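Local coordinates for probable GTP-binding protein EngB (Pyrococcus horikoshii, PDB 2CXX) that binds guanine nucleotides as an EngB-family GTPase, probably with magnesium as cofactor, and is thought to be needed for normal cell division and septation, at residues I72-F75 with I76-N79; K100-K104 with R105-P109; K175-I178 with F179-R183. One frame throughout, in Å; residues are numbered along the deposited sequence.

All three contacts are made within single runs of chain, two along helices and one at the end of a helix. Interactions 1 and 3 are partly buried: both pair isoleucines along the helix, and interaction 1 adds an asparagine over a phenylalanine ring, interaction 3 an arginine-glutamate salt bridge. Helix 62-79 packs against helix 110-120 and helix 171-184 against the sheet. Interaction 2 is a surface contact in which an arginine lies over a tryptophan while the chain leaves helix 94-104. It leads into helix 110-120, the neighbour of interaction 1, although the two contacts do not touch. Interactions 2 and 3 lie on opposite sides of the chain's centre, about 33 Å apart between centres.

Interaction 1. Residues I72-F75 with I76-N79; sequences IVHF and IEDN
Phe75 and Asn79, one helical turn apart, meet through both a ring face and a backbone carbonyl. The Asn79 amide nitrogen ND2 sits over the centre of the Phe75 ring, 3.3 Å above its plane, with amide and ring planes only 25° apart. From that place Asn79 ND2 also gives a hydrogen bond to Phe75 O (2.9 Å), which lies almost in the plane of the amide. Asn79 N donates to the same oxygen at 2.8 Å, so two N-H groups of one residue grip one carbonyl, and the Asn79 side chain is held flat over the ring.

Backbone bonds from Ile76 N to Ile72 O, Glu77 N to Val73 O and Asp78 N to His74 O give the regular i to i+4 pattern of an alpha-helix, here in helix 62-79. On its inner side Ile72 CG2 touches Ile76 CD1 at 3.6 Å, the two side chains running alongside each other. Phe114 and Phe117 of helix 110-120 cover Ile76, while Phe75 rests on Met51, part of the predicted GTP site.

Polar groups meet on the exposed side. A chi1 of -168° swings the His74 imidazole away from its own backbone nitrogen, and Asp78 OD2 stands over one face of it. The approach of OD2 to His74 NE2, 2.7 Å, is too badly angled for a hydrogen bond. Carboxylate and ring planes are 79° apart.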
loop_
_atom_site.group_PDB
_atom_site.type_symbol
_atom_site.label_atom_id
_atom_site.label_comp_id
_atom_site.label_asym_id
_atom_site.label_seq_id
_atom_site.Cartn_x
_atom_site.Cartn_y
_atom_site.Cartn_z
ATOM N N ILE A 72 5.697 -6.502 -10.515
ATOM C CA ILE A 72 4.869 -5.378 -10.027
ATOM C C ILE A 72 5.447 -4.108 -10.638
ATOM O O ILE A 72 4.702 -3.268 -11.138
ATOM C CB ILE A 72 4.896 -5.296 -8.447
ATOM C CG1 ILE A 72 4.199 -6.524 -7.877
ATOM C CG2 ILE A 72 4.237 -3.945 -7.912
ATOM C CD1 ILE A 72 4.343 -6.665 -6.397
ATOM N N VAL A 73 6.760 -3.959 -10.599
ATOM C CA VAL A 73 7.449 -2.777 -11.160
ATOM C C VAL A 73 7.147 -2.660 -12.643
ATOM O O VAL A 73 6.786 -1.579 -13.145
ATOM C CB VAL A 73 9.003 -2.913 -10.952
ATOM C CG1 VAL A 73 9.708 -1.974 -11.915
ATOM C CG2 VAL A 73 9.386 -2.587 -9.452
ATOM N N HIS A 74 7.266 -3.770 -13.354
ATOM C CA HIS A 74 7.018 -3.771 -14.782
ATOM C C HIS A 74 5.542 -3.434 -15.095
ATOM O O HIS A 74 5.259 -2.625 -15.942
ATOM C CB HIS A 74 7.444 -5.119 -15.392
ATOM C CG HIS A 74 7.497 -5.100 -16.894
ATOM N ND1 HIS A 74 8.251 -4.185 -17.592
ATOM C CD2 HIS A 74 6.785 -5.786 -17.827
ATOM C CE1 HIS A 74 7.998 -4.297 -18.887
ATOM N NE2 HIS A 74 7.113 -5.261 -19.057
ATOM N N PHE A 75 4.616 -4.029 -14.376
ATOM C CA PHE A 75 3.217 -3.698 -14.609
ATOM C C PHE A 75 2.963 -2.200 -14.360
ATOM O O PHE A 75 2.379 -1.474 -15.201
ATOM C CB PHE A 75 2.337 -4.508 -13.662
ATOM C CG PHE A 75 0.881 -4.286 -13.886
ATOM C CD1 PHE A 75 0.172 -5.114 -14.771
ATOM C CD2 PHE A 75 0.226 -3.216 -13.252
ATOM C CE1 PHE A 75 -1.162 -4.881 -15.024
ATOM C CE2 PHE A 75 -1.116 -2.973 -13.499
ATOM C CZ PHE A 75 -1.814 -3.805 -14.391
ATOM N N ILE A 76 3.429 -1.706 -13.221
ATOM C CA ILE A 76 3.147 -0.270 -12.922
ATOM C C ILE A 76 3.865 0.678 -13.896
ATOM O O ILE A 76 3.304 1.694 -14.342
ATOM C CB ILE A 76 3.528 0.069 -11.445
ATOM C CG1 ILE A 76 2.693 -0.790 -10.513
ATOM C CG2 ILE A 76 3.316 1.558 -11.169
ATOM C CD1 ILE A 76 3.119 -0.756 -9.023
ATOM N N GLU A 77 5.084 0.347 -14.264
ATOM C CA GLU A 77 5.766 1.183 -15.260
ATOM C C GLU A 77 4.974 1.137 -16.563
ATOM O O GLU A 77 4.710 2.178 -17.161
ATOM C CB GLU A 77 7.164 0.649 -15.560
ATOM C CG GLU A 77 8.202 1.076 -14.533
ATOM C CD GLU A 77 9.567 0.408 -14.754
ATOM O OE1 GLU A 77 10.545 0.944 -14.198
ATOM O OE2 GLU A 77 9.669 -0.624 -15.470
ATOM N N ASP A 78 4.567 -0.041 -16.996
ATOM C CA ASP A 78 3.857 -0.163 -18.293
ATOM C C ASP A 78 2.444 0.414 -18.364
ATOM O O ASP A 78 1.969 0.825 -19.439
ATOM C CB ASP A 78 3.754 -1.627 -18.717
ATOM C CG ASP A 78 5.069 -2.230 -19.097
ATOM O OD1 ASP A 78 6.057 -1.499 -19.154
ATOM O OD2 ASP A 78 5.096 -3.455 -19.355
ATOM N N ASN A 79 1.769 0.414 -17.235
ATOM C CA ASN A 79 0.402 0.901 -17.146
ATOM C C ASN A 79 0.285 2.246 -16.416
ATOM O O ASN A 79 -0.824 2.699 -16.132
ATOM C CB ASN A 79 -0.425 -0.127 -16.411
ATOM C CG ASN A 79 -0.628 -1.386 -17.194
ATOM O OD1 ASN A 79 -1.557 -1.475 -18.027
ATOM N ND2 ASN A 79 0.218 -2.382 -16.962
#

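Interaction 2. Residues K100-K104 with R105-P109; sequences KRWEK and RGEIP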
loop_
_atom_site.group_PDB
_atom_site.type_symbol
_atom_site.label_atom_id
_atom_site.label_comp_id
_atom_site.label_asym_id
_atom_site.label_seq_id
_atom_site.Cartn_x
_atom_site.Cartn_y
_atom_site.Cartn_z
ATOM N N LYS A 100 13.953 1.416 10.618
ATOM C CA LYS A 100 15.165 1.647 11.408
ATOM C C LYS A 100 16.189 0.477 11.359
ATOM O O LYS A 100 17.446 0.708 11.230
ATOM C CB LYS A 100 14.762 1.958 12.866
ATOM C CG LYS A 100 13.781 3.145 13.061
ATOM C CD LYS A 100 13.385 3.292 14.506
ATOM C CE LYS A 100 12.211 4.243 14.634
ATOM N NZ LYS A 100 11.712 4.322 16.051
ATOM N N ARG A 101 15.694 -0.768 11.382
ATOM C CA ARG A 101 16.639 -1.884 11.358
ATOM C C ARG A 101 17.250 -2.063 9.971
ATOM O O ARG A 101 18.425 -2.445 9.849
ATOM C CB ARG A 101 16.010 -3.202 11.824
ATOM C CG ARG A 101 15.299 -3.148 13.170
ATOM C CD ARG A 101 15.012 -4.652 13.605
ATOM N NE ARG A 101 14.144 -4.725 14.758
ATOM C CZ ARG A 101 12.821 -4.679 14.702
ATOM N NH1 ARG A 101 12.234 -4.575 13.532
ATOM N NH2 ARG A 101 12.107 -4.728 15.830
ATOM N N TRP A 102 16.490 -1.774 8.923
ATOM C CA TRP A 102 17.033 -1.888 7.588
ATOM C C TRP A 102 18.071 -0.788 7.342
ATOM O O TRP A 102 19.156 -1.054 6.781
ATOM C CB TRP A 102 15.873 -1.809 6.557
ATOM C CG TRP A 102 15.164 -3.155 6.368
ATOM C CD1 TRP A 102 14.678 -3.991 7.367
ATOM C CD2 TRP A 102 14.919 -3.838 5.135
ATOM N NE1 TRP A 102 14.156 -5.136 6.821
ATOM C CE2 TRP A 102 14.293 -5.080 5.455
ATOM C CE3 TRP A 102 15.167 -3.539 3.787
ATOM C CZ2 TRP A 102 13.928 -5.995 4.481
ATOM C CZ3 TRP A 102 14.788 -4.473 2.809
ATOM C CH2 TRP A 102 14.178 -5.681 3.170
ATOM N N GLU A 103 17.779 0.425 7.784
ATOM C CA GLU A 103 18.739 1.502 7.560
ATOM C C GLU A 103 20.001 1.162 8.328
ATOM O O GLU A 103 21.082 1.354 7.792
ATOM C CB GLU A 103 18.204 2.854 8.007
ATOM C CG GLU A 103 17.014 3.373 7.179
ATOM C CD GLU A 103 16.627 4.805 7.582
ATOM O OE1 GLU A 103 16.904 5.145 8.726
ATOM O OE2 GLU A 103 16.057 5.572 6.789
ATOM N N LYS A 104 19.868 0.658 9.562
ATOM C CA LYS A 104 21.053 0.259 10.333
ATOM C C LYS A 104 21.966 -0.625 9.501
ATOM O O LYS A 104 23.188 -0.405 9.463
ATOM C CB LYS A 104 20.653 -0.478 11.629
ATOM C CG LYS A 104 21.777 -0.616 12.653
ATOM C CD LYS A 104 21.391 -1.576 13.746
ATOM C CE LYS A 104 22.568 -1.991 14.627
ATOM N NZ LYS A 104 22.004 -2.535 15.908
ATOM N N ARG A 105 21.425 -1.600 8.778
ATOM C CA ARG A 105 22.318 -2.442 7.999
ATOM C C ARG A 105 22.611 -2.023 6.564
ATOM O O ARG A 105 23.118 -2.813 5.746
ATOM C CB ARG A 105 21.851 -3.885 8.029
ATOM C CG ARG A 105 20.491 -4.147 7.512
ATOM C CD ARG A 105 20.410 -5.650 7.314
ATOM N NE ARG A 105 19.126 -6.027 6.782
ATOM C CZ ARG A 105 18.013 -5.963 7.490
ATOM N NH1 ARG A 105 18.056 -5.562 8.740
ATOM N NH2 ARG A 105 16.865 -6.248 6.935
ATOM N N GLY A 106 22.268 -0.776 6.264
ATOM C CA GLY A 106 22.504 -0.217 4.947
ATOM C C GLY A 106 21.631 -0.681 3.815
ATOM O O GLY A 106 22.075 -0.682 2.685
ATOM N N GLU A 107 20.398 -1.083 4.089
ATOM C CA GLU A 107 19.506 -1.520 3.018
ATOM C C GLU A 107 18.350 -0.525 2.956
ATOM O O GLU A 107 18.004 0.109 3.967
ATOM C CB GLU A 107 18.941 -2.917 3.301
ATOM C CG GLU A 107 19.982 -3.990 3.630
ATOM C CD GLU A 107 19.362 -5.383 3.797
ATOM O OE1 GLU A 107 18.115 -5.495 3.898
ATOM O OE2 GLU A 107 20.126 -6.375 3.841
ATOM N N ILE A 108 17.743 -0.423 1.780
ATOM C CA ILE A 108 16.656 0.507 1.580
ATOM C C ILE A 108 15.387 -0.234 1.940
ATOM O O ILE A 108 15.090 -1.243 1.328
ATOM C CB ILE A 108 16.539 0.912 0.104
ATOM C CG1 ILE A 108 17.931 1.319 -0.398
ATOM C CG2 ILE A 108 15.427 1.973 -0.049
ATOM C CD1 ILE A 108 18.332 2.651 0.108
ATOM N N PRO A 109 14.648 0.262 2.953
ATOM C CA PRO A 109 13.392 -0.421 3.341
ATOM C C PRO A 109 12.417 -0.463 2.152
ATOM O O PRO A 109 12.328 0.483 1.360
ATOM C CB PRO A 109 12.849 0.432 4.461
ATOM C CG PRO A 109 14.104 1.176 4.990
ATOM C CD PRO A 109 14.860 1.484 3.739
HETATM O O HOH W 1 19.877 -4.379 10.923
#
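The backbone turns off helix 94-104 through a Schellman motif: Glu107 N bonds to Trp102 O at 3.0 Å, and Gly106 N to Glu103 O at 2.9 Å. Gly106 is the C-prime residue, and its positive phi of 73° suits a glycine.

The Trp102 indole is the platform on which the side chains of the turn settle. Arg105 lies alongside it in a cation-pi contact, with CZ 4.0 Å from the centroid of the five-membered ring and nearly on the ring normal. Its guanidinium is tilted 58° to the indole, so that NH2 dips closest to the face. With chi1 at 59°, Arg105 CG sits between the backbone N and the carbonyl carbon, and the chain then runs extended back over the tryptophan. Glu107 OE1 stands over the same face, toward the six-membered ring, 3.5 Å from Trp102 CE3, and forms a salt bridge with Arg105 NE at 3.1 Å. The two opposite charges thus share one aromatic surface.

Elsewhere Ile108 O comes up to the indole edge at CE3, and Pro109, the N-cap residue of helix 110-120, sets CG 3.8 Å from Trp102 CB. Glu103 turns away to a salt bridge with Lys148. At the edge of the Arg105 guanidinium, in its plane, a water accepts from NH1 and donates to Arg101 O at 2.6 Å.

Interaction 3. Residues K175-I178 with F179-R183; sequences KNRI and FEVIR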
loop_
_atom_site.group_PDB
_atom_site.type_symbol
_atom_site.label_atom_id
_atom_site.label_comp_id
_atom_site.label_asym_id
_atom_site.label_seq_id
_atom_site.Cartn_x
_atom_site.Cartn_y
_atom_site.Cartn_z
ATOM N N LYS A 175 -11.797 6.146 1.768
ATOM C CA LYS A 175 -12.557 6.076 0.530
ATOM C C LYS A 175 -12.743 7.498 -0.034
ATOM O O LYS A 175 -12.548 7.735 -1.205
ATOM C CB LYS A 175 -13.927 5.439 0.793
ATOM C CG LYS A 175 -14.589 4.856 -0.428
ATOM C CD LYS A 175 -16.043 4.453 -0.103
ATOM C CE LYS A 175 -16.110 3.525 1.124
ATOM N NZ LYS A 175 -16.578 2.106 0.801
ATOM N N ASN A 176 -13.114 8.449 0.803
ATOM C CA ASN A 176 -13.303 9.827 0.308
ATOM C C ASN A 176 -12.027 10.382 -0.286
ATOM O O ASN A 176 -12.052 10.985 -1.305
ATOM C CB ASN A 176 -13.720 10.745 1.447
ATOM C CG ASN A 176 -15.087 10.436 1.969
ATOM O OD1 ASN A 176 -15.937 9.898 1.242
ATOM N ND2 ASN A 176 -15.331 10.782 3.241
ATOM N N ARG A 177 -10.897 10.153 0.381
ATOM C CA ARG A 177 -9.600 10.618 -0.141
ATOM C C ARG A 177 -9.313 10.041 -1.541
ATOM O O ARG A 177 -8.893 10.737 -2.448
ATOM C CB ARG A 177 -8.474 10.223 0.841
ATOM C CG ARG A 177 -7.032 10.747 0.531
ATOM C CD ARG A 177 -6.703 12.137 1.035
ATOM N NE ARG A 177 -7.234 13.134 0.119
ATOM C CZ ARG A 177 -6.549 13.798 -0.821
ATOM N NH1 ARG A 177 -5.263 13.627 -1.008
ATOM N NH2 ARG A 177 -7.207 14.614 -1.638
ATOM N N ILE A 178 -9.469 8.739 -1.698
ATOM C CA ILE A 178 -9.239 8.078 -2.957
ATOM C C ILE A 178 -10.053 8.735 -4.061
ATOM O O ILE A 178 -9.532 9.034 -5.128
ATOM C CB ILE A 178 -9.652 6.608 -2.856
ATOM C CG1 ILE A 178 -8.653 5.894 -1.987
ATOM C CG2 ILE A 178 -9.797 5.973 -4.252
ATOM C CD1 ILE A 178 -9.037 4.420 -1.792
ATOM N N PHE A 179 -11.338 8.966 -3.805
ATOM C CA PHE A 179 -12.133 9.565 -4.848
ATOM C C PHE A 179 -11.850 11.006 -5.083
ATOM O O PHE A 179 -11.938 11.480 -6.199
ATOM C CB PHE A 179 -13.604 9.270 -4.607
ATOM C CG PHE A 179 -13.909 7.850 -4.915
ATOM C CD1 PHE A 179 -14.242 6.963 -3.927
ATOM C CD2 PHE A 179 -13.708 7.369 -6.207
ATOM C CE1 PHE A 179 -14.366 5.618 -4.205
ATOM C CE2 PHE A 179 -13.828 6.031 -6.480
ATOM C CZ PHE A 179 -14.156 5.155 -5.473
ATOM N N GLU A 180 -11.414 11.686 -4.047
ATOM C CA GLU A 180 -11.082 13.104 -4.163
ATOM C C GLU A 180 -9.818 13.195 -5.034
ATOM O O GLU A 180 -9.744 13.977 -5.996
ATOM C CB GLU A 180 -10.867 13.585 -2.750
ATOM C CG GLU A 180 -10.718 14.994 -2.446
ATOM C CD GLU A 180 -10.575 15.142 -0.953
ATOM O OE1 GLU A 180 -11.595 15.001 -0.239
ATOM O OE2 GLU A 180 -9.435 15.329 -0.469
ATOM N N VAL A 181 -8.803 12.388 -4.723
ATOM C CA VAL A 181 -7.595 12.400 -5.554
ATOM C C VAL A 181 -7.907 12.101 -7.011
ATOM O O VAL A 181 -7.368 12.773 -7.897
ATOM C CB VAL A 181 -6.528 11.384 -5.095
ATOM C CG1 VAL A 181 -5.367 11.340 -6.145
ATOM C CG2 VAL A 181 -6.036 11.767 -3.716
ATOM N N ILE A 182 -8.777 11.121 -7.265
ATOM C CA ILE A 182 -9.158 10.752 -8.622
ATOM C C ILE A 182 -9.807 11.927 -9.364
ATOM O O ILE A 182 -9.487 12.197 -10.533
ATOM C CB ILE A 182 -10.149 9.566 -8.646
ATOM C CG1 ILE A 182 -9.452 8.285 -8.186
ATOM C CG2 ILE A 182 -10.758 9.432 -10.019
ATOM C CD1 ILE A 182 -10.361 7.079 -8.053
ATOM N N ARG A 183 -10.726 12.611 -8.695
ATOM C CA ARG A 183 -11.369 13.751 -9.323
ATOM C C ARG A 183 -10.376 14.891 -9.522
ATOM O O ARG A 183 -10.265 15.407 -10.629
ATOM C CB ARG A 183 -12.514 14.277 -8.474
ATOM C CG ARG A 183 -13.789 13.446 -8.454
ATOM C CD ARG A 183 -14.868 14.286 -7.746
ATOM N NE ARG A 183 -14.205 15.005 -6.660
ATOM C CZ ARG A 183 -14.728 15.980 -5.925
ATOM N NH1 ARG A 183 -15.982 16.412 -6.133
ATOM N NH2 ARG A 183 -13.973 16.522 -4.968
#
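Arg177 bends forward along the helix to reach Glu180, three residues on. Its chain leaves the backbone with CG anti to N and then bends twice (chi2 85°, chi3 -81°), which brings the guanidinium in beside the carboxylate. Glu180 starts the same way, with CG anti to N, but runs on extended beyond it. Glu180 OE2 takes the main bond of the salt bridge from Arg177 NH2 at 2.6 Å, received on the anti side of the carboxylate, and a weak second one from Arg177 NE at 3.2 Å. The two flat groups are twisted 48° apart, and a single oxygen serves both donors. Val181 CG2 lies over one guanidinium face, 3.4 Å from Arg177 NH1, and NH1 itself bonds to Lys158 O. With an alanine in place of Arg177, Glu180 would probably lose its charge partner and be freer to turn, and Lys158 O would lose a donor.

Two other pairs run side by side along the helix. Lys175 CG meets the edge of the Phe179 ring, 3.9 Å from CE1, before the lysine chain bends away toward a weak bond with Leu21 O. Ile178 CG2 faces Ile182 CD1 at 4.0 Å.

The helix, 171-184, lies against the central sheet of the G domain, as the C-terminal helix does in Ras-like GTPases. Ile178 and Val181 press on Ile126 of strand 125-130, Ile178 and Ile182 on valines of strand 85-91, and Phe179 meets Trp43 and His46 of the hairpin strands 39-43 and 46-50.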